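UDP-N-Acetylglucosamine 2-Epimerase (Thermus thermophilus, PDB 1V4V) probably interconverts UDP-N-acetylglucosamine and UDP-N-acetylmannosamine by epimerisation at C2 of the sugar. Local coordinates at residues 179-191 against 263-275. Residues are numbered along the deposited sequence; the frame is centred on the assembly and turned at random.
Sequences VDAVLLAAKLGRL and LEYGSMAALMRAS
Ala-185 and Ala-186 meet Ala-269 and Ala-270 where two helices of this GT-B fold cross. Helix 177-188 leads from the last strand of the seven-stranded sheet to the second domain, and helix 265-273 belongs to that domain. Small residues let the axes of segments 179-188 and 265-273, which cross at 90°, come within 7.0 Å. The CB of Ala-269 lies 3.8 Å from the CB of Ala-186. Gly-189, just past the first helix, faces Gly-266; Gly-189 CA lies 3.7 Å from Gly-266 O, so the backbones meet directly.

Tyr-265 covers one end. Its ring has CG anti to the backbone N (chi1 -168°) and reaches along the first helix. Its CE2 touches Ala-185 CB at 3.5 Å, and its OH meets Val-182 CG2. Thr-19 of helix 15-29 also touches the Tyr-265 side chain. At the other end Leu-191 CD2 packs 3.8 Å from Ala-274 CB.

Ser-267 OG donates to Arg-190 O at 2.9 Å, in the carbonyl plane, tying the chain after the helix to helix 265-273. The Arg-273 guanidinium lays one face over Ala-186 O without bonding it. One water accepts from Arg-273 NH1 at 3.1 Å and donates to Leu-183 O.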
loop_
_atom_site.group_PDB
_atom_site.type_symbol
_atom_site.label_atom_id
_atom_site.label_comp_id
_atom_site.label_asym_id
_atom_site.label_seq_id
_atom_site.Cartn_x
_atom_site.Cartn_y
_atom_site.Cartn_z
ATOM N N VAL A 179 -2.469 3.190 -25.781
ATOM C CA VAL A 179 -2.545 2.855 -27.200
ATOM C C VAL A 179 -4.003 2.945 -27.649
ATOM O O VAL A 179 -4.315 3.586 -28.655
ATOM C CB VAL A 179 -2.020 1.428 -27.461
ATOM C CG1 VAL A 179 -2.118 1.094 -28.952
ATOM C CG2 VAL A 179 -0.585 1.318 -26.992
ATOM N N ASP A 180 -4.890 2.304 -26.888
ATOM C CA ASP A 180 -6.324 2.321 -27.184
ATOM C C ASP A 180 -6.810 3.770 -27.269
ATOM O O ASP A 180 -7.604 4.122 -28.142
ATOM C CB ASP A 180 -7.129 1.645 -26.064
ATOM C CG ASP A 180 -6.698 0.221 -25.792
ATOM O OD1 ASP A 180 -5.483 -0.038 -25.695
ATOM O OD2 ASP A 180 -7.589 -0.644 -25.656
ATOM N N ALA A 181 -6.337 4.595 -26.339
ATOM C CA ALA A 181 -6.737 5.995 -26.263
ATOM C C ALA A 181 -6.436 6.799 -27.523
ATOM O O ALA A 181 -7.266 7.594 -27.969
ATOM C CB ALA A 181 -6.086 6.658 -25.057
ATOM N N VAL A 182 -5.247 6.613 -28.086
ATOM C CA VAL A 182 -4.880 7.333 -29.299
ATOM C C VAL A 182 -5.797 6.912 -30.443
ATOM O O VAL A 182 -6.315 7.757 -31.169
ATOM C CB VAL A 182 -3.413 7.061 -29.701
ATOM C CG1 VAL A 182 -3.053 7.881 -30.940
ATOM C CG2 VAL A 182 -2.486 7.428 -28.553
ATOM N N LEU A 183 -5.995 5.606 -30.597
ATOM C CA LEU A 183 -6.858 5.072 -31.647
ATOM C C LEU A 183 -8.268 5.639 -31.522
ATOM O O LEU A 183 -8.901 5.988 -32.522
ATOM C CB LEU A 183 -6.910 3.546 -31.568
ATOM C CG LEU A 183 -5.623 2.797 -31.922
ATOM C CD1 LEU A 183 -5.772 1.319 -31.586
ATOM C CD2 LEU A 183 -5.324 2.980 -33.404
ATOM N N LEU A 184 -8.754 5.731 -30.288
ATOM C CA LEU A 184 -10.087 6.268 -30.026
ATOM C C LEU A 184 -10.134 7.763 -30.346
ATOM O O LEU A 184 -11.070 8.242 -30.992
ATOM C CB LEU A 184 -10.461 6.036 -28.558
ATOM C CG LEU A 184 -11.803 6.578 -28.060
ATOM C CD1 LEU A 184 -12.936 6.045 -28.923
ATOM C CD2 LEU A 184 -12.001 6.171 -26.604
ATOM N N ALA A 185 -9.121 8.495 -29.894
ATOM C CA ALA A 185 -9.058 9.929 -30.131
ATOM C C ALA A 185 -9.015 10.221 -31.629
ATOM O O ALA A 185 -9.632 11.179 -32.100
ATOM C CB ALA A 185 -7.834 10.523 -29.446
ATOM N N ALA A 186 -8.295 9.388 -32.375
ATOM C CA ALA A 186 -8.182 9.584 -33.819
ATOM C C ALA A 186 -9.535 9.392 -34.491
ATOM O O ALA A 186 -9.913 10.155 -35.382
ATOM C CB ALA A 186 -7.173 8.612 -34.402
ATOM N N LYS A 187 -10.258 8.368 -34.055
ATOM C CA LYS A 187 -11.568 8.060 -34.609
ATOM C C LYS A 187 -12.606 9.135 -34.303
ATOM O O LYS A 187 -13.397 9.508 -35.169
ATOM C CB LYS A 187 -12.056 6.713 -34.068
ATOM C CG LYS A 187 -13.475 6.364 -34.480
ATOM C CD LYS A 187 -13.935 5.058 -33.860
ATOM C CE LYS A 187 -15.390 4.785 -34.207
ATOM N NZ LYS A 187 -16.277 5.893 -33.750
ATOM N N LEU A 188 -12.599 9.629 -33.071
ATOM C CA LEU A 188 -13.558 10.643 -32.641
ATOM C C LEU A 188 -13.153 12.061 -33.016
ATOM O O LEU A 188 -13.995 12.962 -33.072
ATOM C CB LEU A 188 -13.753 10.558 -31.122
ATOM C CG LEU A 188 -14.261 9.213 -30.597
ATOM C CD1 LEU A 188 -14.306 9.239 -29.076
ATOM C CD2 LEU A 188 -15.639 8.924 -31.174
ATOM N N GLY A 189 -11.866 12.263 -33.277
ATOM C CA GLY A 189 -11.390 13.587 -33.623
ATOM C C GLY A 189 -11.631 14.005 -35.060
ATOM O O GLY A 189 -12.026 13.200 -35.903
ATOM N N ARG A 190 -11.392 15.282 -35.333
ATOM C CA ARG A 190 -11.558 15.836 -36.669
ATOM C C ARG A 190 -10.301 16.579 -37.087
ATOM O O ARG A 190 -9.725 17.337 -36.305
ATOM C CB ARG A 190 -12.748 16.793 -36.709
ATOM C CG ARG A 190 -14.097 16.104 -36.722
ATOM C CD ARG A 190 -15.220 17.124 -36.697
ATOM N NE ARG A 190 -15.244 17.858 -35.436
ATOM C CZ ARG A 190 -16.088 18.848 -35.164
ATOM N NH1 ARG A 190 -16.982 19.230 -36.069
ATOM N NH2 ARG A 190 -16.045 19.452 -33.983
ATOM N N LEU A 191 -9.877 16.360 -38.325
ATOM C CA LEU A 191 -8.689 17.024 -38.828
ATOM C C LEU A 191 -8.886 18.528 -38.867
ATOM O O LEU A 191 -10.019 19.020 -38.829
ATOM C CB LEU A 191 -8.346 16.537 -40.237
ATOM C CG LEU A 191 -7.743 15.142 -40.398
ATOM C CD1 LEU A 191 -8.839 14.153 -40.743
ATOM C CD2 LEU A 191 -6.708 15.171 -41.507
ATOM N N LEU A 263 -2.570 21.710 -31.895
ATOM C CA LEU A 263 -3.865 21.048 -32.009
ATOM C C LEU A 263 -4.281 20.341 -30.724
ATOM O O LEU A 263 -3.458 20.068 -29.855
ATOM C CB LEU A 263 -3.825 20.025 -33.150
ATOM C CG LEU A 263 -3.455 20.516 -34.554
ATOM C CD1 LEU A 263 -3.283 19.321 -35.479
ATOM C CD2 LEU A 263 -4.520 21.454 -35.080
ATOM N N GLU A 264 -5.573 20.044 -30.616
ATOM C CA GLU A 264 -6.095 19.345 -29.450
ATOM C C GLU A 264 -5.785 17.864 -29.633
ATOM O O GLU A 264 -5.540 17.412 -30.752
ATOM C CB GLU A 264 -7.607 19.555 -29.328
ATOM C CG GLU A 264 -8.019 21.017 -29.264
ATOM C CD GLU A 264 -9.484 21.200 -28.916
ATOM O OE1 GLU A 264 -9.887 20.798 -27.801
ATOM O OE2 GLU A 264 -10.233 21.748 -29.753
ATOM N N TYR A 265 -5.794 17.116 -28.537
ATOM C CA TYR A 265 -5.496 15.687 -28.577
ATOM C C TYR A 265 -6.158 14.961 -29.751
ATOM O O TYR A 265 -5.483 14.315 -30.553
ATOM C CB TYR A 265 -5.922 15.026 -27.264
ATOM C CG TYR A 265 -5.407 13.612 -27.096
ATOM C CD1 TYR A 265 -4.039 13.344 -27.118
ATOM C CD2 TYR A 265 -6.285 12.545 -26.905
ATOM C CE1 TYR A 265 -3.552 12.048 -26.952
ATOM C CE2 TYR A 265 -5.812 11.241 -26.737
ATOM C CZ TYR A 265 -4.444 11.001 -26.761
ATOM O OH TYR A 265 -3.966 9.720 -26.596
ATOM N N GLY A 266 -7.477 15.079 -29.853
ATOM C CA GLY A 266 -8.196 14.410 -30.922
ATOM C C GLY A 266 -7.877 14.864 -32.335
ATOM O O GLY A 266 -7.723 14.037 -33.236
ATOM N N SER A 267 -7.786 16.171 -32.543
ATOM C CA SER A 267 -7.502 16.693 -33.870
ATOM C C SER A 267 -6.113 16.269 -34.345
ATOM O O SER A 267 -5.909 15.996 -35.531
ATOM C CB SER A 267 -7.617 18.215 -33.881
ATOM O OG SER A 267 -7.481 18.713 -35.201
HETATM N N MSE A 268 -5.161 16.216 -33.418
HETATM C CA MSE A 268 -3.802 15.807 -33.764
HETATM C C MSE A 268 -3.771 14.320 -34.096
HETATM O O MSE A 268 -3.106 13.908 -35.043
HETATM C CB MSE A 268 -2.838 16.101 -32.611
HETATM C CG MSE A 268 -1.419 15.572 -32.832
HETATM SE SE MSE A 268 -0.546 16.284 -34.413
HETATM C CE MSE A 268 0.661 17.523 -33.560
ATOM N N ALA A 269 -4.488 13.512 -33.317
ATOM C CA ALA A 269 -4.527 12.075 -33.564
ATOM C C ALA A 269 -5.130 11.794 -34.937
ATOM O O ALA A 269 -4.666 10.912 -35.663
ATOM C CB ALA A 269 -5.343 11.367 -32.482
ATOM N N ALA A 270 -6.171 12.544 -35.286
ATOM C CA ALA A 270 -6.831 12.374 -36.574
ATOM C C ALA A 270 -5.871 12.740 -37.707
ATOM O O ALA A 270 -5.788 12.037 -38.713
ATOM C CB ALA A 270 -8.084 13.244 -36.638
ATOM N N LEU A 271 -5.145 13.839 -37.534
ATOM C CA LEU A 271 -4.186 14.281 -38.543
ATOM C C LEU A 271 -3.120 13.211 -38.764
ATOM O O LEU A 271 -2.804 12.856 -39.898
ATOM C CB LEU A 271 -3.518 15.581 -38.100
ATOM C CG LEU A 271 -2.403 16.124 -38.999
ATOM C CD1 LEU A 271 -2.943 16.410 -40.401
ATOM C CD2 LEU A 271 -1.844 17.387 -38.376
HETATM N N MSE A 272 -2.554 12.702 -37.675
HETATM C CA MSE A 272 -1.533 11.670 -37.792
HETATM C C MSE A 272 -2.071 10.434 -38.498
HETATM O O MSE A 272 -1.416 9.883 -39.385
HETATM C CB MSE A 272 -0.998 11.277 -36.410
HETATM C CG MSE A 272 -0.170 12.347 -35.724
HETATM SE SE MSE A 272 0.686 11.633 -34.126
HETATM C CE MSE A 272 -0.845 11.648 -32.960
ATOM N N ARG A 273 -3.263 9.994 -38.108
ATOM C CA ARG A 273 -3.862 8.815 -38.715
ATOM C C ARG A 273 -4.034 8.989 -40.226
ATOM O O ARG A 273 -3.925 8.027 -40.986
ATOM C CB ARG A 273 -5.217 8.513 -38.069
ATOM C CG ARG A 273 -5.814 7.186 -38.509
ATOM C CD ARG A 273 -7.150 6.914 -37.832
ATOM N NE ARG A 273 -8.182 7.845 -38.274
ATOM C CZ ARG A 273 -9.466 7.752 -37.943
ATOM N NH1 ARG A 273 -9.879 6.766 -37.157
ATOM N NH2 ARG A 273 -10.337 8.639 -38.405
ATOM N N ALA A 274 -4.289 10.219 -40.659
ATOM C CA ALA A 274 -4.473 10.499 -42.085
ATOM C C ALA A 274 -3.155 10.758 -42.813
ATOM O O ALA A 274 -3.150 11.045 -44.010
ATOM C CB ALA A 274 -5.394 11.706 -42.259
ATOM N N SER A 275 -2.039 10.647 -42.099
ATOM C CA SER A 275 -0.732 10.914 -42.693
ATOM C C SER A 275 0.043 9.663 -43.091
ATOM O O SER A 275 -0.153 8.586 -42.525
ATOM C CB SER A 275 0.116 11.746 -41.728
ATOM O OG SER A 275 -0.515 12.984 -41.434
HETATM O O HOH W 1 -8.500 4.910 -35.131
HETATM O O HOH W 2 -13.778 8.459 -38.044
#